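Local coordinates for putative secreted protein (Pseudomonas aeruginosa, PDB 3NPD) that is of unknown function but is probably a secreted, quorum-sensing-regulated virulence factor of a Pseudomonas-specific family, at residues Glu30-Gln35 with Asn46-Arg51; Gly41-Ile45 with Gly86-Thr90; Arg66-Gly70 with Thr104-Asp108. One frame throughout, in Å; residues are numbered along the deposited sequence.

Interaction 1: residues Glu30-Gln35 with Asn46-Arg51; sequences EDILDQ and NHLSVR. With SO4 (sulfate ion), chain B.
The open end of an antiparallel beta hairpin is zipped here, where I32, L33 and D34 of strand 32-40 pair with V50, S49 and L48 of strand 43-50 in the five-stranded mixed sheet. L33 and S49 form a hydrogen-bonded pair, with N of L33 and O of S49 3.0 Å apart and a matching bond from S49 N back to L33 O. I32-V50 and D34-L48 are the non-hydrogen-bonded pairs on its two flanks. The ladder runs on beyond the paired residues: Q35 N donates to H47 O, and R51 N to D31 O, just before helix 52-60. On the face carrying I32, D34, L48 and V50, methyl CG2 of I32 meets CD2 of L48 at 3.6 Å, the two side chains slanting across each other; F93 of strand 88-95 packs against L48 and V50 on this side. Nearby, buried D34 has its CG anti to the backbone N (chi1 -177°), which brings OD1 within 2.9 Å of N46 ND2. The amide donates in its own plane but reaches OD1 from above the carboxylate, the two planes being 60° apart. G36 N also donates to OD1, while ND2 serves G36 O as well, and a water bonded to N46 OD1 reaches D34 OD2 weakly. On the other face, S49 OG packs against CB of L33 and shares a water with D31 O. The Q35 side chain lies over the S49 backbone, its NE2 near S49 CB. At the strand end, R51 runs extended past the carbonyl of E30. A sulfate, probably from the crystallisation liquor, is held by K97 NZ and A52 N, and R51 NH1 donates to its O4 at 2.8 Å, near the guanidinium plane.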
loop_
_atom_site.group_PDB
_atom_site.type_symbol
_atom_site.label_atom_id
_atom_site.label_comp_id
_atom_site.label_asym_id
_atom_site.label_seq_id
_atom_site.Cartn_x
_atom_site.Cartn_y
_atom_site.Cartn_z
ATOM N N GLU A 30 2.879 -16.012 8.321
ATOM C CA GLU A 30 3.161 -17.190 7.524
ATOM C C GLU A 30 2.711 -17.085 6.049
ATOM O O GLU A 30 3.270 -17.780 5.203
ATOM C CB GLU A 30 2.463 -18.432 8.143
ATOM C CG GLU A 30 3.016 -18.893 9.510
ATOM C CD GLU A 30 4.428 -19.487 9.481
ATOM O OE1 GLU A 30 4.970 -19.737 8.376
ATOM O OE2 GLU A 30 4.992 -19.716 10.590
ATOM N N ASP A 31 1.689 -16.276 5.794
ATOM C CA ASP A 31 1.090 -16.145 4.453
ATOM C C ASP A 31 1.464 -14.889 3.688
ATOM O O ASP A 31 1.366 -14.911 2.467
ATOM C CB ASP A 31 -0.418 -16.198 4.538
ATOM C CG ASP A 31 -0.936 -17.528 5.044
ATOM O OD1 ASP A 31 -0.448 -18.584 4.586
ATOM O OD2 ASP A 31 -1.879 -17.457 5.849
ATOM N N ILE A 32 1.902 -13.833 4.373
ATOM C CA ILE A 32 2.092 -12.536 3.731
ATOM C C ILE A 32 3.527 -12.050 3.888
ATOM O O ILE A 32 4.019 -11.939 5.012
ATOM C CB ILE A 32 1.112 -11.494 4.291
ATOM C CG1 ILE A 32 -0.347 -11.875 4.011
ATOM C CG2 ILE A 32 1.350 -10.127 3.681
ATOM C CD1 ILE A 32 -1.318 -11.109 4.843
ATOM N N LEU A 33 4.160 -11.701 2.759
ATOM C CA LEU A 33 5.466 -11.023 2.728
ATOM C C LEU A 33 5.253 -9.554 2.412
ATOM O O LEU A 33 4.600 -9.205 1.421
ATOM C CB LEU A 33 6.454 -11.587 1.685
ATOM C CG LEU A 33 7.200 -12.882 1.813
ATOM C CD1 LEU A 33 8.072 -13.034 0.577
ATOM C CD2 LEU A 33 8.047 -12.875 3.101
ATOM N N ASP A 34 5.796 -8.712 3.268
ATOM C CA ASP A 34 5.906 -7.288 2.980
ATOM C C ASP A 34 7.114 -7.118 2.020
ATOM O O ASP A 34 8.280 -7.302 2.414
ATOM C CB ASP A 34 6.089 -6.513 4.283
ATOM C CG ASP A 34 6.150 -4.999 4.084
ATOM O OD1 ASP A 34 6.206 -4.478 2.937
ATOM O OD2 ASP A 34 6.180 -4.325 5.132
ATOM N N GLN A 35 6.849 -6.709 0.794
ATOM C CA GLN A 35 7.892 -6.568 -0.249
ATOM C C GLN A 35 8.389 -5.149 -0.403
ATOM O O GLN A 35 9.180 -4.883 -1.298
ATOM C CB GLN A 35 7.399 -7.098 -1.590
ATOM C CG GLN A 35 6.881 -8.505 -1.520
ATOM C CD GLN A 35 6.268 -8.927 -2.821
ATOM O OE1 GLN A 35 5.412 -8.238 -3.355
ATOM N NE2 GLN A 35 6.657 -10.056 -3.307
ATOM N N ASN A 46 2.589 -0.082 -1.240
ATOM C CA ASN A 46 3.182 -1.142 -0.465
ATOM C C ASN A 46 2.818 -2.389 -1.247
ATOM O O ASN A 46 1.623 -2.687 -1.470
ATOM C CB ASN A 46 2.563 -1.144 0.958
ATOM C CG ASN A 46 3.247 -2.068 1.960
ATOM O OD1 ASN A 46 2.718 -2.241 3.062
ATOM N ND2 ASN A 46 4.378 -2.690 1.598
ATOM N N HIS A 47 3.829 -3.124 -1.680
ATOM C CA HIS A 47 3.641 -4.363 -2.388
ATOM C C HIS A 47 3.750 -5.489 -1.374
ATOM O O HIS A 47 4.709 -5.529 -0.611
ATOM C CB HIS A 47 4.762 -4.535 -3.412
ATOM C CG HIS A 47 4.852 -3.406 -4.415
ATOM N ND1 HIS A 47 4.231 -3.424 -5.648
ATOM C CD2 HIS A 47 5.521 -2.236 -4.355
ATOM C CE1 HIS A 47 4.498 -2.302 -6.293
ATOM N NE2 HIS A 47 5.279 -1.561 -5.532
ATOM N N LEU A 48 2.792 -6.426 -1.409
ATOM C CA LEU A 48 2.807 -7.588 -0.552
ATOM C C LEU A 48 2.464 -8.834 -1.386
ATOM O O LEU A 48 1.659 -8.737 -2.347
ATOM C CB LEU A 48 1.850 -7.432 0.606
ATOM C CG LEU A 48 2.115 -6.240 1.561
ATOM C CD1 LEU A 48 1.141 -5.085 1.221
ATOM C CD2 LEU A 48 2.047 -6.683 3.035
ATOM N N SER A 49 3.097 -9.969 -1.062
ATOM C CA SER A 49 2.739 -11.260 -1.687
ATOM C C SER A 49 1.943 -12.043 -0.654
ATOM O O SER A 49 2.181 -11.913 0.559
ATOM C CB SER A 49 3.936 -12.085 -2.167
ATOM O OG SER A 49 4.781 -12.461 -1.131
ATOM N N VAL A 50 1.041 -12.874 -1.149
ATOM C CA VAL A 50 0.092 -13.638 -0.320
ATOM C C VAL A 50 0.088 -15.052 -0.838
ATOM O O VAL A 50 -0.094 -15.269 -2.034
ATOM C CB VAL A 50 -1.355 -13.108 -0.415
ATOM C CG1 VAL A 50 -2.241 -13.801 0.644
ATOM C CG2 VAL A 50 -1.383 -11.667 -0.204
ATOM N N ARG A 51 0.212 -16.018 0.066
ATOM C CA ARG A 51 0.062 -17.421 -0.311
ATOM C C ARG A 51 -1.372 -17.740 -0.729
ATOM O O ARG A 51 -2.317 -17.039 -0.370
ATOM C CB ARG A 51 0.598 -18.338 0.768
ATOM C CG ARG A 51 2.138 -18.160 0.844
ATOM C CD ARG A 51 2.802 -18.963 1.916
ATOM N NE ARG A 51 4.269 -18.730 1.898
ATOM C CZ ARG A 51 5.180 -19.453 1.226
ATOM N NH1 ARG A 51 4.809 -20.497 0.479
ATOM N NH2 ARG A 51 6.487 -19.135 1.315
HETATM S S SO4 B . 1.370 -21.154 -1.826
HETATM O O1 SO4 B . 1.142 -19.843 -2.468
HETATM O O2 SO4 B . 0.402 -21.543 -0.789
HETATM O O3 SO4 B . 1.331 -22.184 -2.859
HETATM O O4 SO4 B . 2.685 -21.132 -1.155
HETATM O O HOH W 1 3.751 -14.538 0.446
HETATM O O HOH W 2 3.338 -3.543 5.372
HETATM O O HOH W 3 2.980 -7.666 -4.741
#

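Interaction 2: residues Gly41-Ile45 with Gly86-Thr90; sequences GNQLI and GAILT
N42 and L44 alternate with I88 and T90 in a parallel ladder whose backbone bonds use both the N-H and the C=O of L44 and of I88. I88 N donates to N42 O at 2.8 Å, L44 N to I88 O, and T90 N to L44 O at 2.9 Å. The middle bond lies nearly along the C=O axis of I88 (C=O...N angle 172°), whereas the other two donors are tilted from the carbonyl planes they meet. Besides the N-H of L44, I88 O takes a CA-H...O contact from Q43 CA. Among the side chains, T90 OG1 gives its proton to Q43 OE1 at 2.7 Å. With CG of Q43 beside its backbone N (chi1 -67°) and the chain extended beyond it, the amide passes obliquely across T90; the hydroxyl comes in 34° from the carbonyl plane. R106 NE of strand 101-107 is a second donor to OE1, so this one oxygen links three strands. At the start of the ladder, a water accepts from N42 ND2 and donates to G86 O, bridging the two segments just ahead of the strands, while CD1 of I88 rests against the N42 amide. The reverse face is apolar: L44 and L89 lie side by side, CD2 to CD1 4.0 Å, under helices 4-21 and 77-83. G86 is the C-prime residue of the Schellman motif that ends helix 77-83, turning the chain into strand 88-95. With helices 52-60, 62-74 and 77-83 between them, parallel strands 43-50 and 88-95 form a beta-alpha-beta crossover in an otherwise antiparallel sheet.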
loop_
_atom_site.group_PDB
_atom_site.type_symbol
_atom_site.label_atom_id
_atom_site.label_comp_id
_atom_site.label_asym_id
_atom_site.label_seq_id
_atom_site.Cartn_x
_atom_site.Cartn_y
_atom_site.Cartn_z
ATOM N N GLY A 41 3.547 8.355 -9.297
ATOM C CA GLY A 41 2.824 9.615 -9.196
ATOM C C GLY A 41 2.602 10.019 -7.743
ATOM O O GLY A 41 3.563 10.090 -6.957
ATOM N N ASN A 42 1.327 10.183 -7.385
ATOM C CA ASN A 42 0.930 10.538 -6.025
ATOM C C ASN A 42 0.631 9.309 -5.126
ATOM O O ASN A 42 0.174 9.489 -4.008
ATOM C CB ASN A 42 -0.252 11.531 -5.997
ATOM C CG ASN A 42 -1.535 10.938 -6.544
ATOM O OD1 ASN A 42 -1.524 9.867 -7.167
ATOM N ND2 ASN A 42 -2.631 11.630 -6.343
ATOM N N GLN A 43 0.900 8.094 -5.607
ATOM C CA GLN A 43 0.647 6.875 -4.881
ATOM C C GLN A 43 1.920 6.326 -4.266
ATOM O O GLN A 43 2.908 6.085 -4.964
ATOM C CB GLN A 43 0.079 5.774 -5.788
ATOM C CG GLN A 43 -1.285 6.094 -6.289
ATOM C CD GLN A 43 -1.891 5.015 -7.146
ATOM O OE1 GLN A 43 -1.866 3.828 -6.823
ATOM N NE2 GLN A 43 -2.488 5.443 -8.237
ATOM N N LEU A 44 1.883 6.132 -2.957
ATOM C CA LEU A 44 2.872 5.334 -2.219
ATOM C C LEU A 44 2.305 3.916 -2.164
ATOM O O LEU A 44 1.256 3.695 -1.555
ATOM C CB LEU A 44 3.061 5.889 -0.795
ATOM C CG LEU A 44 4.007 5.114 0.122
ATOM C CD1 LEU A 44 5.434 5.051 -0.484
ATOM C CD2 LEU A 44 4.017 5.709 1.560
ATOM N N ILE A 45 2.995 2.979 -2.762
ATOM C CA ILE A 45 2.475 1.631 -2.967
ATOM C C ILE A 45 3.268 0.676 -2.101
ATOM O O ILE A 45 4.492 0.603 -2.241
ATOM C CB ILE A 45 2.609 1.183 -4.437
ATOM C CG1 ILE A 45 1.924 2.117 -5.407
ATOM C CG2 ILE A 45 2.087 -0.309 -4.621
ATOM C CD1 ILE A 45 2.407 2.022 -6.840
ATOM N N GLY A 86 -2.046 15.258 -0.239
ATOM C CA GLY A 86 -2.583 14.888 -1.540
ATOM C C GLY A 86 -2.140 13.524 -1.995
ATOM O O GLY A 86 -2.425 13.166 -3.134
ATOM N N ALA A 87 -1.486 12.752 -1.118
ATOM C CA ALA A 87 -1.006 11.395 -1.519
ATOM C C ALA A 87 -2.147 10.358 -1.452
ATOM O O ALA A 87 -3.194 10.593 -0.849
ATOM C CB ALA A 87 0.194 10.895 -0.679
ATOM N N ILE A 88 -1.899 9.242 -2.132
ATOM C CA ILE A 88 -2.746 8.063 -2.066
ATOM C C ILE A 88 -1.863 6.952 -1.525
ATOM O O ILE A 88 -0.690 6.815 -1.952
ATOM C CB ILE A 88 -3.270 7.690 -3.464
ATOM C CG1 ILE A 88 -4.284 8.720 -3.921
ATOM C CG2 ILE A 88 -3.909 6.263 -3.469
ATOM C CD1 ILE A 88 -4.579 8.632 -5.458
ATOM N N LEU A 89 -2.382 6.227 -0.536
ATOM C CA LEU A 89 -1.766 4.998 -0.028
ATOM C C LEU A 89 -2.398 3.845 -0.805
ATOM O O LEU A 89 -3.600 3.664 -0.782
ATOM C CB LEU A 89 -1.924 4.843 1.503
ATOM C CG LEU A 89 -0.652 5.036 2.317
ATOM C CD1 LEU A 89 0.473 3.998 1.961
ATOM C CD2 LEU A 89 -0.237 6.524 2.140
ATOM N N THR A 90 -1.565 3.032 -1.437
ATOM C CA THR A 90 -2.021 1.901 -2.233
ATOM C C THR A 90 -1.420 0.612 -1.692
ATOM O O THR A 90 -0.204 0.543 -1.510
ATOM C CB THR A 90 -1.600 2.060 -3.694
ATOM O OG1 THR A 90 -2.232 3.239 -4.188
ATOM C CG2 THR A 90 -2.012 0.808 -4.559
HETATM O O HOH W 4 -2.252 14.521 -5.598
#

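Interaction 3: residues Arg66-Gly70 with Thr104-Asp108; sequences RSQLG and TERFD. With EDO (1,2-ethanediol), chain H.
A fully stretched R66 side chain, leaving opposite its own N (chi1 180°), brings its guanidinium up to E105, R106 and F107 of strand 101-107. F107, with CG beside its own backbone N (chi1 -57°), turns its ring under that group. The two planes lie 8° apart with centres 4.2 Å from each other, an offset cation-pi stack with CE2 over the middle of the guanidinium and NH1 above the ring rim. Around the edge of the guanidinium, NH1 makes a salt bridge to E105 OE1 at 2.9 Å, an oxygen close to the guanidinium plane, and NH1 and NH2 together grip the R106 carbonyl oxygen end-on. NH2 also donates to O1 of a bound ethanediol at 2.8 Å. Stacking and in-plane bonds thus fix the rotation of the group. The contact docks helix 62-74 on strand 101-107, an outermost strand of the mixed sheet, with the two segment axes at 41°. The lack of a side chain at G70 probably helps the close approach: G70 CA is 3.4 Å from F107 CE2. Next to it in the chain, CB of L69 packs on F107 CZ at 3.7 Å, and L69 CD1 touches E105 CB.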
loop_
_atom_site.group_PDB
_atom_site.type_symbol
_atom_site.label_atom_id
_atom_site.label_comp_id
_atom_site.label_asym_id
_atom_site.label_seq_id
_atom_site.Cartn_x
_atom_site.Cartn_y
_atom_site.Cartn_z
ATOM N N ARG A 66 -10.658 -4.370 2.703
ATOM C CA ARG A 66 -10.506 -2.944 2.501
ATOM C C ARG A 66 -10.752 -2.204 3.803
ATOM O O ARG A 66 -9.997 -1.292 4.167
ATOM C CB ARG A 66 -11.468 -2.431 1.452
ATOM C CG ARG A 66 -11.298 -0.907 1.231
ATOM C CD ARG A 66 -12.187 -0.283 0.168
ATOM N NE ARG A 66 -11.992 1.162 0.167
ATOM C CZ ARG A 66 -10.932 1.806 -0.371
ATOM N NH1 ARG A 66 -9.940 1.147 -0.947
ATOM N NH2 ARG A 66 -10.859 3.140 -0.282
ATOM N N SER A 67 -11.780 -2.640 4.514
ATOM C CA SER A 67 -12.165 -1.973 5.756
ATOM C C SER A 67 -11.048 -2.085 6.808
ATOM O O SER A 67 -10.730 -1.115 7.481
ATOM C CB SER A 67 -13.508 -2.532 6.286
ATOM O OG SER A 67 -13.873 -1.892 7.492
ATOM N N GLN A 68 -10.449 -3.260 6.909
ATOM C CA GLN A 68 -9.331 -3.483 7.848
ATOM C C GLN A 68 -8.094 -2.686 7.461
ATOM O O GLN A 68 -7.429 -2.106 8.330
ATOM C CB GLN A 68 -8.956 -4.932 7.923
ATOM C CG GLN A 68 -10.023 -5.778 8.526
ATOM C CD GLN A 68 -9.636 -7.263 8.513
ATOM O OE1 GLN A 68 -8.655 -7.647 9.146
ATOM N NE2 GLN A 68 -10.402 -8.091 7.781
ATOM N N LEU A 69 -7.763 -2.706 6.176
ATOM C CA LEU A 69 -6.677 -1.855 5.640
ATOM C C LEU A 69 -6.922 -0.385 5.914
ATOM O O LEU A 69 -6.026 0.294 6.380
ATOM C CB LEU A 69 -6.427 -2.067 4.158
ATOM C CG LEU A 69 -5.807 -3.399 3.760
ATOM C CD1 LEU A 69 -5.875 -3.558 2.266
ATOM C CD2 LEU A 69 -4.332 -3.548 4.255
ATOM N N GLY A 70 -8.124 0.077 5.651
ATOM C CA GLY A 70 -8.543 1.491 5.893
ATOM C C GLY A 70 -8.385 1.888 7.340
ATOM O O GLY A 70 -7.849 2.961 7.619
ATOM N N THR A 104 -6.138 -4.950 -4.758
ATOM C CA THR A 104 -5.489 -3.648 -4.855
ATOM C C THR A 104 -6.422 -2.636 -4.183
ATOM O O THR A 104 -7.550 -2.431 -4.638
ATOM C CB THR A 104 -5.131 -3.247 -6.299
ATOM O OG1 THR A 104 -4.487 -4.353 -6.957
ATOM C CG2 THR A 104 -4.141 -2.064 -6.290
ATOM N N GLU A 105 -5.929 -1.989 -3.141
ATOM C CA GLU A 105 -6.797 -1.102 -2.339
ATOM C C GLU A 105 -6.094 0.251 -2.167
ATOM O O GLU A 105 -4.965 0.320 -1.648
ATOM C CB GLU A 105 -7.088 -1.730 -0.962
ATOM C CG GLU A 105 -7.955 -2.995 -1.053
ATOM C CD GLU A 105 -9.322 -2.803 -1.758
ATOM O OE1 GLU A 105 -9.882 -1.691 -1.718
ATOM O OE2 GLU A 105 -9.893 -3.798 -2.294
ATOM N N ARG A 106 -6.756 1.313 -2.642
ATOM C CA ARG A 106 -6.241 2.671 -2.564
ATOM C C ARG A 106 -7.047 3.506 -1.590
ATOM O O ARG A 106 -8.310 3.434 -1.528
ATOM C CB ARG A 106 -6.323 3.356 -3.913
ATOM C CG ARG A 106 -5.526 2.621 -4.950
ATOM C CD ARG A 106 -5.542 3.281 -6.338
ATOM N NE ARG A 106 -4.652 2.501 -7.203
ATOM C CZ ARG A 106 -4.949 1.349 -7.810
ATOM N NH1 ARG A 106 -6.130 0.798 -7.686
ATOM N NH2 ARG A 106 -4.017 0.693 -8.505
ATOM N N PHE A 107 -6.329 4.395 -0.904
ATOM C CA PHE A 107 -6.911 5.273 0.092
ATOM C C PHE A 107 -6.395 6.681 -0.073
ATOM O O PHE A 107 -5.182 6.877 -0.172
ATOM C CB PHE A 107 -6.569 4.803 1.518
ATOM C CG PHE A 107 -7.004 3.396 1.802
ATOM C CD1 PHE A 107 -6.159 2.287 1.450
ATOM C CD2 PHE A 107 -8.267 3.132 2.333
ATOM C CE1 PHE A 107 -6.592 0.975 1.676
ATOM C CE2 PHE A 107 -8.694 1.777 2.552
ATOM C CZ PHE A 107 -7.865 0.719 2.219
ATOM N N ASP A 108 -7.294 7.676 -0.021
ATOM C CA ASP A 108 -6.915 9.105 0.000
ATOM C C ASP A 108 -7.533 9.751 1.235
ATOM O O ASP A 108 -8.163 9.048 2.057
ATOM C CB ASP A 108 -7.211 9.834 -1.328
ATOM C CG ASP A 108 -8.711 9.986 -1.657
ATOM O OD1 ASP A 108 -9.593 9.613 -0.880
ATOM O OD2 ASP A 108 -8.985 10.491 -2.775
HETATM C C1 EDO H . -14.032 5.267 0.501
HETATM O O1 EDO H . -12.986 4.405 0.988
HETATM C C2 EDO H . -13.772 5.626 -0.937
HETATM O O2 EDO H . -12.545 6.369 -1.028
#

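After helix 4-21, the chain enters strand 32-40 and doubles back through 43-50; interaction 1 closes this short hairpin loop. Interaction 2 starts within that loop, at 41-45, and ends far downstream at 86-90, so the two cross; its longer loop spans three helices, 52-60, 62-74 and 77-83. Interaction 3 leaves from the second of these, at 66-70, and closes beyond interaction 2 on 104-108, crossing it too, but follows interaction 1 in series. N46 N to T90 O joins interactions 1 and 2, and L89 O to F107 N joins 2 and 3. Together they tie four neighbouring strands to one another and helix 62-74 to the sheet.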